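Local coordinates for substrate-binding protein (Synechococcus sp., PDB 6WPN) that probably binds a sugar in the periplasm, as a substrate-binding protein of the bacterial extracellular solute-binding family of a marine cyanobacterium, at residues L184-V189 / A194-S199; R163-V168 / F200-V205. All coordinates share one frame; numbering follows the deposited sequence.

Interaction 1: L184-V189 / A194-S199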
ATOM      1  N   LEU A 184       2.453   7.101 -17.393  1.00 40.54           N
ATOM      2  CA  LEU A 184       2.222   6.414 -16.127  1.00 45.00           C
ATOM      3  C   LEU A 184       2.001   4.930 -16.395  1.00 43.19           C
ATOM      4  O   LEU A 184       1.893   4.491 -17.542  1.00 40.33           O
ATOM      5  CB  LEU A 184       1.034   7.020 -15.369  1.00 37.67           C
ATOM      6  CG  LEU A 184      -0.363   6.695 -15.895  1.00 46.20           C
ATOM      7  CD1 LEU A 184      -1.408   7.034 -14.842  1.00 37.72           C
ATOM      8  CD2 LEU A 184      -0.650   7.437 -17.206  1.00 47.32           C
ATOM      9  N   PHE A 185       1.935   4.162 -15.307  1.00 46.80           N
ATOM     10  CA  PHE A 185       1.813   2.707 -15.384  1.00 37.73           C
ATOM     11  C   PHE A 185       0.987   2.262 -14.187  1.00 39.02           C
ATOM     12  O   PHE A 185       1.489   2.267 -13.060  1.00 38.48           O
ATOM     13  CB  PHE A 185       3.193   2.042 -15.369  1.00 31.96           C
ATOM     14  CG  PHE A 185       3.173   0.557 -15.623  1.00 36.19           C
ATOM     15  CD1 PHE A 185       2.647  -0.327 -14.693  1.00 38.86           C
ATOM     16  CD2 PHE A 185       3.724   0.043 -16.784  1.00 36.30           C
ATOM     17  CE1 PHE A 185       2.640  -1.685 -14.928  1.00 40.80           C
ATOM     18  CE2 PHE A 185       3.725  -1.317 -17.026  1.00 45.68           C
ATOM     19  CZ  PHE A 185       3.181  -2.186 -16.098  1.00 42.59           C
ATOM     20  N   VAL A 186      -0.265   1.878 -14.412  1.00 40.62           N
ATOM     21  CA  VAL A 186      -1.104   1.328 -13.354  1.00 41.81           C
ATOM     22  C   VAL A 186      -1.529  -0.069 -13.784  1.00 43.15           C
ATOM     23  O   VAL A 186      -2.182  -0.235 -14.820  1.00 39.22           O
ATOM     24  CB  VAL A 186      -2.317   2.220 -13.058  1.00 52.28           C
ATOM     25  CG1 VAL A 186      -3.176   1.599 -11.972  1.00 48.13           C
ATOM     26  CG2 VAL A 186      -1.859   3.614 -12.651  1.00 52.67           C
ATOM     27  N   THR A 187      -1.150  -1.070 -12.995  1.00 39.30           N
ATOM     28  CA  THR A 187      -1.393  -2.451 -13.368  1.00 42.33           C
ATOM     29  C   THR A 187      -2.861  -2.819 -13.175  1.00 50.30           C
ATOM     30  O   THR A 187      -3.546  -2.310 -12.282  1.00 51.12           O
ATOM     31  CB  THR A 187      -0.506  -3.399 -12.558  1.00 39.93           C
ATOM     32  OG1 THR A 187      -0.669  -4.736 -13.047  1.00 39.58           O
ATOM     33  CG2 THR A 187      -0.873  -3.359 -11.073  1.00 37.54           C
ATOM     34  N   VAL A 188      -3.342  -3.708 -14.040  1.00 48.86           N
ATOM     35  CA  VAL A 188      -4.682  -4.265 -13.937  1.00 44.88           C
ATOM     36  C   VAL A 188      -4.621  -5.791 -13.798  1.00 49.99           C
ATOM     37  O   VAL A 188      -5.589  -6.495 -14.070  1.00 57.91           O
ATOM     38  CB  VAL A 188      -5.556  -3.797 -15.124  1.00 51.49           C
ATOM     39  CG1 VAL A 188      -5.086  -4.394 -16.428  1.00 58.50           C
ATOM     40  CG2 VAL A 188      -7.042  -4.062 -14.894  1.00 52.40           C
ATOM     41  N   VAL A 189      -3.473  -6.303 -13.360  1.00 49.55           N
ATOM     42  CA  VAL A 189      -3.306  -7.715 -13.023  1.00 50.85           C
ATOM     43  C   VAL A 189      -4.101  -7.943 -11.743  1.00 58.95           C
ATOM     44  O   VAL A 189      -3.816  -7.297 -10.723  1.00 57.45           O
ATOM     45  CB  VAL A 189      -1.824  -8.090 -12.872  1.00 44.53           C
ATOM     46  CG1 VAL A 189      -1.678  -9.483 -12.274  1.00 39.08           C
ATOM     47  CG2 VAL A 189      -1.132  -8.018 -14.224  1.00 36.77           C
ATOM     48  N   ALA A 194      -3.041  -2.567  -5.722  1.00 62.29           N
ATOM     49  CA  ALA A 194      -4.406  -2.082  -5.597  1.00 51.05           C
ATOM     50  C   ALA A 194      -4.540  -0.632  -6.038  1.00 50.07           C
ATOM     51  O   ALA A 194      -5.584  -0.015  -5.798  1.00 56.54           O
ATOM     52  CB  ALA A 194      -4.897  -2.242  -4.156  1.00 53.57           C
ATOM     53  N   GLU A 195      -3.502  -0.074  -6.669  1.00 52.04           N
ATOM     54  CA  GLU A 195      -3.532   1.335  -7.043  1.00 52.72           C
ATOM     55  C   GLU A 195      -4.701   1.632  -7.967  1.00 45.04           C
ATOM     56  O   GLU A 195      -5.320   2.696  -7.877  1.00 49.81           O
ATOM     57  CB  GLU A 195      -2.213   1.741  -7.703  1.00 65.09           C
ATOM     58  CG  GLU A 195      -2.105   3.243  -7.952  1.00 73.20           C
ATOM     59  CD  GLU A 195      -0.886   3.624  -8.770  1.00 78.19           C
ATOM     60  OE1 GLU A 195      -0.019   2.747  -8.998  1.00 80.26           O
ATOM     61  OE2 GLU A 195      -0.810   4.800  -9.200  1.00 71.66           O
ATOM     62  N   LEU A 196      -5.024   0.697  -8.860  1.00 43.23           N
ATOM     63  CA  LEU A 196      -6.151   0.906  -9.759  1.00 45.95           C
ATOM     64  C   LEU A 196      -7.457   0.982  -8.982  1.00 43.29           C
ATOM     65  O   LEU A 196      -8.242   1.919  -9.156  1.00 46.51           O
ATOM     66  CB  LEU A 196      -6.204  -0.221 -10.786  1.00 49.92           C
ATOM     67  CG  LEU A 196      -7.198  -0.075 -11.931  1.00 54.26           C
ATOM     68  CD1 LEU A 196      -6.858   1.091 -12.813  1.00 44.39           C
ATOM     69  CD2 LEU A 196      -7.201  -1.355 -12.719  1.00 65.80           C
ATOM     70  N   LEU A 197      -7.684   0.022  -8.086  1.00 45.34           N
ATOM     71  CA  LEU A 197      -8.871   0.069  -7.240  1.00 46.48           C
ATOM     72  C   LEU A 197      -8.880   1.325  -6.382  1.00 46.75           C
ATOM     73  O   LEU A 197      -9.942   1.902  -6.126  1.00 56.27           O
ATOM     74  CB  LEU A 197      -8.940  -1.178  -6.361  1.00 46.34           C
ATOM     75  CG  LEU A 197     -10.280  -1.411  -5.667  1.00 41.31           C
ATOM     76  CD1 LEU A 197     -11.365  -1.664  -6.706  1.00 40.94           C
ATOM     77  CD2 LEU A 197     -10.185  -2.567  -4.696  1.00 41.97           C
ATOM     78  N   GLU A 198      -7.709   1.749  -5.907  1.00 53.46           N
ATOM     79  CA  GLU A 198      -7.636   2.988  -5.142  1.00 53.81           C
ATOM     80  C   GLU A 198      -7.977   4.199  -6.005  1.00 51.83           C
ATOM     81  O   GLU A 198      -8.590   5.157  -5.516  1.00 47.52           O
ATOM     82  CB  GLU A 198      -6.251   3.138  -4.514  1.00 58.50           C
ATOM     83  CG  GLU A 198      -5.958   2.123  -3.412  1.00 65.11           C
ATOM     84  CD  GLU A 198      -4.472   1.973  -3.128  1.00 67.35           C
ATOM     85  OE1 GLU A 198      -3.663   2.559  -3.876  1.00 61.63           O
ATOM     86  OE2 GLU A 198      -4.116   1.282  -2.150  1.00 69.01           O
ATOM     87  N   SER A 199      -7.599   4.176  -7.289  1.00 39.65           N
ATOM     88  CA  SER A 199      -7.963   5.283  -8.170  1.00 42.08           C
ATOM     89  C   SER A 199      -9.473   5.376  -8.331  1.00 47.99           C
ATOM     90  O   SER A 199     -10.029   6.479  -8.420  1.00 43.72           O
ATOM     91  CB  SER A 199      -7.304   5.132  -9.538  1.00 39.95           C
ATOM     92  OG  SER A 199      -7.991   4.174 -10.322  1.00 45.74           O
TER

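Interaction 2: R163-V168 / F200-V205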
ATOM      1  N   ARG A 163      -1.426  16.495 -10.796  1.00 45.12           N
ATOM      2  CA  ARG A 163      -1.652  16.041  -9.437  1.00 46.53           C
ATOM      3  C   ARG A 163      -3.053  15.504  -9.216  1.00 46.81           C
ATOM      4  O   ARG A 163      -3.311  14.914  -8.162  1.00 46.70           O
ATOM      5  CB  ARG A 163      -1.369  17.168  -8.435  1.00 57.41           C
ATOM      6  CG  ARG A 163       0.093  17.561  -8.380  1.00 59.42           C
ATOM      7  CD  ARG A 163       0.242  18.994  -7.940  1.00 82.06           C
ATOM      8  NE  ARG A 163       0.071  19.143  -6.498  1.00 97.78           N
ATOM      9  CZ  ARG A 163       0.269  20.283  -5.844  1.00106.98           C
ATOM     10  NH1 ARG A 163       0.645  21.367  -6.512  1.00105.72           N
ATOM     11  NH2 ARG A 163       0.091  20.337  -4.528  1.00113.55           N
ATOM     12  N   ARG A 164      -3.958  15.679 -10.170  1.00 48.70           N
ATOM     13  CA  ARG A 164      -5.294  15.118 -10.091  1.00 59.87           C
ATOM     14  C   ARG A 164      -5.554  14.251 -11.316  1.00 61.34           C
ATOM     15  O   ARG A 164      -4.972  14.466 -12.384  1.00 53.53           O
ATOM     16  CB  ARG A 164      -6.332  16.234  -9.934  1.00 54.06           C
ATOM     17  CG  ARG A 164      -6.239  16.882  -8.555  1.00 62.33           C
ATOM     18  CD  ARG A 164      -7.096  18.123  -8.390  1.00 81.14           C
ATOM     19  NE  ARG A 164      -6.825  18.765  -7.102  1.00 95.40           N
ATOM     20  CZ  ARG A 164      -7.523  19.782  -6.598  1.00102.97           C
ATOM     21  NH1 ARG A 164      -8.545  20.297  -7.271  1.00108.71           N
ATOM     22  NH2 ARG A 164      -7.197  20.289  -5.412  1.00100.57           N
ATOM     23  N   TRP A 165      -6.427  13.250 -11.145  1.00 45.53           N
ATOM     24  CA  TRP A 165      -6.633  12.244 -12.187  1.00 41.13           C
ATOM     25  C   TRP A 165      -7.243  12.822 -13.464  1.00 48.40           C
ATOM     26  O   TRP A 165      -6.932  12.342 -14.561  1.00 48.87           O
ATOM     27  CB  TRP A 165      -7.509  11.104 -11.659  1.00 46.61           C
ATOM     28  CG  TRP A 165      -6.808  10.178 -10.708  1.00 40.20           C
ATOM     29  CD1 TRP A 165      -6.989  10.103  -9.360  1.00 39.72           C
ATOM     30  CD2 TRP A 165      -5.819   9.192 -11.037  1.00 35.48           C
ATOM     31  NE1 TRP A 165      -6.177   9.129  -8.827  1.00 48.46           N
ATOM     32  CE2 TRP A 165      -5.448   8.556  -9.835  1.00 36.59           C
ATOM     33  CE3 TRP A 165      -5.212   8.785 -12.229  1.00 40.86           C
ATOM     34  CZ2 TRP A 165      -4.496   7.541  -9.789  1.00 37.44           C
ATOM     35  CZ3 TRP A 165      -4.268   7.776 -12.183  1.00 40.03           C
ATOM     36  CH2 TRP A 165      -3.919   7.166 -10.970  1.00 42.65           C
ATOM     37  N   ASP A 166      -8.105  13.838 -13.361  1.00 39.14           N
ATOM     38  CA  ASP A 166      -8.699  14.390 -14.574  1.00 55.86           C
ATOM     39  C   ASP A 166      -7.698  15.159 -15.437  1.00 59.14           C
ATOM     40  O   ASP A 166      -8.047  15.570 -16.549  1.00 43.16           O
ATOM     41  CB  ASP A 166      -9.883  15.298 -14.227  1.00 62.89           C
ATOM     42  CG  ASP A 166      -9.495  16.450 -13.321  1.00 70.44           C
ATOM     43  OD1 ASP A 166      -8.771  17.357 -13.784  1.00 81.25           O
ATOM     44  OD2 ASP A 166      -9.931  16.464 -12.150  1.00 80.09           O
ATOM     45  N   GLU A 167      -6.481  15.376 -14.951  1.00 51.74           N
ATOM     46  CA  GLU A 167      -5.415  15.967 -15.743  1.00 52.79           C
ATOM     47  C   GLU A 167      -4.478  14.921 -16.332  1.00 44.77           C
ATOM     48  O   GLU A 167      -3.577  15.274 -17.101  1.00 49.82           O
ATOM     49  CB  GLU A 167      -4.632  16.971 -14.895  1.00 41.96           C
ATOM     50  CG  GLU A 167      -5.439  18.207 -14.543  1.00 49.12           C
ATOM     51  CD  GLU A 167      -4.789  19.054 -13.471  1.00 54.74           C
ATOM     52  OE1 GLU A 167      -3.688  18.687 -13.014  1.00 57.30           O
ATOM     53  OE2 GLU A 167      -5.376  20.094 -13.092  1.00 59.69           O
ATOM     54  N   VAL A 168      -4.667  13.649 -15.990  1.00 34.46           N
ATOM     55  CA  VAL A 168      -3.808  12.562 -16.456  1.00 31.75           C
ATOM     56  C   VAL A 168      -3.927  12.334 -17.962  1.00 38.11           C
ATOM     57  O   VAL A 168      -2.889  12.174 -18.622  1.00 43.88           O
ATOM     58  CB  VAL A 168      -4.090  11.259 -15.688  1.00 33.09           C
ATOM     59  CG1 VAL A 168      -3.426  10.084 -16.386  1.00 39.64           C
ATOM     60  CG2 VAL A 168      -3.574  11.361 -14.267  1.00 35.26           C
ATOM     61  N   PHE A 200     -10.152   4.225  -8.373  1.00 54.00           N
ATOM     62  CA  PHE A 200     -11.611   4.222  -8.390  1.00 44.85           C
ATOM     63  C   PHE A 200     -12.157   4.991  -7.198  1.00 43.53           C
ATOM     64  O   PHE A 200     -13.031   5.854  -7.344  1.00 43.86           O
ATOM     65  CB  PHE A 200     -12.142   2.783  -8.396  1.00 46.10           C
ATOM     66  CG  PHE A 200     -12.132   2.127  -9.757  1.00 47.77           C
ATOM     67  CD1 PHE A 200     -10.956   1.668 -10.317  1.00 52.55           C
ATOM     68  CD2 PHE A 200     -13.306   1.959 -10.466  1.00 61.78           C
ATOM     69  CE1 PHE A 200     -10.943   1.068 -11.564  1.00 53.35           C
ATOM     70  CE2 PHE A 200     -13.299   1.358 -11.716  1.00 63.35           C
ATOM     71  CZ  PHE A 200     -12.112   0.912 -12.262  1.00 52.83           C
ATOM     72  N   VAL A 201     -11.636   4.703  -6.004  1.00 44.75           N
ATOM     73  CA  VAL A 201     -12.100   5.403  -4.812  1.00 52.37           C
ATOM     74  C   VAL A 201     -11.772   6.891  -4.904  1.00 54.38           C
ATOM     75  O   VAL A 201     -12.578   7.740  -4.507  1.00 64.15           O
ATOM     76  CB  VAL A 201     -11.500   4.765  -3.547  1.00 55.45           C
ATOM     77  CG1 VAL A 201     -12.011   5.474  -2.301  1.00 50.34           C
ATOM     78  CG2 VAL A 201     -11.822   3.281  -3.499  1.00 56.72           C
ATOM     79  N   GLN A 202     -10.591   7.232  -5.437  1.00 47.96           N
ATOM     80  CA  GLN A 202     -10.228   8.642  -5.580  1.00 44.94           C
ATOM     81  C   GLN A 202     -11.085   9.340  -6.624  1.00 52.79           C
ATOM     82  O   GLN A 202     -11.285  10.558  -6.546  1.00 46.24           O
ATOM     83  CB  GLN A 202      -8.750   8.793  -5.938  1.00 40.52           C
ATOM     84  CG  GLN A 202      -7.799   8.531  -4.789  1.00 43.68           C
ATOM     85  CD  GLN A 202      -6.344   8.561  -5.217  1.00 44.26           C
ATOM     86  OE1 GLN A 202      -5.992   8.086  -6.295  1.00 46.81           O
ATOM     87  NE2 GLN A 202      -5.493   9.140  -4.378  1.00 55.66           N
HETATM   88  N   MSE A 203     -11.642   8.547  -7.525  1.00 55.00           N
HETATM   89  CA  MSE A 203     -12.494   9.087  -8.601  1.00 54.03           C
HETATM   90  C   MSE A 203     -13.949   9.192  -8.141  1.00 61.19           C
HETATM   91  O   MSE A 203     -14.801   9.426  -8.976  1.00 72.20           O
HETATM   92  CB  MSE A 203     -12.326   8.250  -9.858  1.00 54.49           C
HETATM   93  CG  MSE A 203     -10.979   8.402 -10.441  1.00 73.16           C
HETATM   94 SE   MSE A 203     -10.819   7.258 -11.948  1.00 90.02          SE
HETATM   95  CE  MSE A 203     -11.933   8.154 -13.211  1.00113.55           C
ATOM     96  N   GLY A 204     -14.196   9.046  -6.847  1.00 54.41           N
ATOM     97  CA  GLY A 204     -15.540   9.148  -6.310  1.00 50.89           C
ATOM     98  C   GLY A 204     -16.392   7.904  -6.433  1.00 55.28           C
ATOM     99  O   GLY A 204     -17.599   7.973  -6.174  1.00 52.56           O
ATOM    100  N   VAL A 205     -15.811   6.774  -6.819  1.00 58.60           N
ATOM    101  CA  VAL A 205     -16.575   5.543  -6.994  1.00 65.17           C
ATOM    102  C   VAL A 205     -16.836   4.902  -5.637  1.00 70.97           C
ATOM    103  O   VAL A 205     -15.932   4.792  -4.801  1.00 77.87           O
ATOM    104  CB  VAL A 205     -15.835   4.571  -7.926  1.00 59.38           C
ATOM    105  CG1 VAL A 205     -16.605   3.258  -8.058  1.00 59.00           C
ATOM    106  CG2 VAL A 205     -15.604   5.212  -9.287  1.00 51.20           C
TER

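Interaction 1: L184-V189 / A194-S199
Val-186 and Val-188 pack against Leu-196 where the N-terminal turn of helix 195-202, with Ala-194 at its N-cap position, rests on the loop that precedes it in this bacterial extracellular solute-binding protein. The loop passes across this first turn, and its valines meet the helix mainly through carbon in a buried contact. Followed outward, Leu-196 divides its contacts atom by atom. Its CB sits 3.7 Å from Val-186 CG1 and also lies near the carbonyl oxygen of Thr-187. CG stands anti to the backbone N (chi1 -172°), which carries the fork of the leucine out over the loop. From there CD1 turns back to Val-186 CG1 at 3.8 Å, while CD2 runs on to Val-188 CG2 at 3.5 Å, a tight pair for two methyl groups. The side chains of Val-188 and Leu-196 lie alongside each other and point the same way. Beta-branched valine suits position 186 because it offers two methyls close to the backbone: one branch serves the leucine and the other, CG2, meets Glu-195 OE2 at 3.8 Å. The extended glutamate chain crosses this valine at about a right angle. Tyr-396 and Leu-399 of helix 388-403, with Trp-228, also touch Leu-196. Thr-187 OG1 is held twice: it hydrogen-bonds to Gln-244 O and accepts from Val-189 N in an ST turn. Deeper in the helix, Ser-199 OG donates to a lone pair of Leu-196 O in the carbonyl plane, 2.6 Å away.

Interaction 2: R163-V168 / F200-V205
Trp-165 reaches from a 3-10 turn to the last helical residue of 195-202, Gln-202, and presents its indole N-H to the amide oxygen. The bond from Trp-165 NE1 to Gln-202 OE1 is 2.7 Å long and nearly straight, 167° at the hydrogen. The oxygen lies almost in the indole plane, at the ring edge; NE1 sits well above the carbonyl plane, not on a lone pair, and ring and amide planes are 65° apart. Glutamine suits this place: CG lies anti to the carbonyl carbon, beside the backbone N, and the chain then runs out extended to bring OE1 to the indole. NE2, at the other end of the amide, donates to the carbonyl oxygen of Thr-294, so both ends resist a flip of the group. Gln-202 CB adds packing, 3.9 Å from Trp-165 NE1. Replacing Trp-165 by a leucine would probably leave Gln-202 OE1 without its donor and open a gap beside Met-203 and Trp-228, whose ring also meets the indole. Met-203, present as selenomethionine, packs more loosely: its SE atom stands above the face of the five-membered ring but 5.4 Å from the centroid, a distant Met-aromatic contact, and Met-203 CG approaches Trp-165 CD1 no closer than 4.5 Å. On the solvent side, the charged residues flanking Trp-165 are exposed. The chain leaves the helix at Met-203 and turns through Gly-204, whose positive phi of 82° is readily adopted without a side chain; Val-205 N to Phe-200 O and Gly-204 N to Val-201 O complete the Schellman motif.

Overall arrangement
Helix 195-202 joins the two contacts: interaction 1 uses its first turns and interaction 2 its C-terminal end, with centres about 12 Å apart. Along the chain, interaction 1 is nested inside the loop that interaction 2 closes. The two meet directly at the indole, where Trp-165 CZ2 lies 3.7 Å from Ser-199 CB and Trp-165 CZ3 lies 4.0 Å from Leu-184 CD1. A second seam joins Leu-184 CD2 to Val-168 CG1 at 3.9 Å. Trp-228 of helix 219-233 touches residues of both contacts, so the pieces share one buried core. The sugar site cannot be placed from either contact.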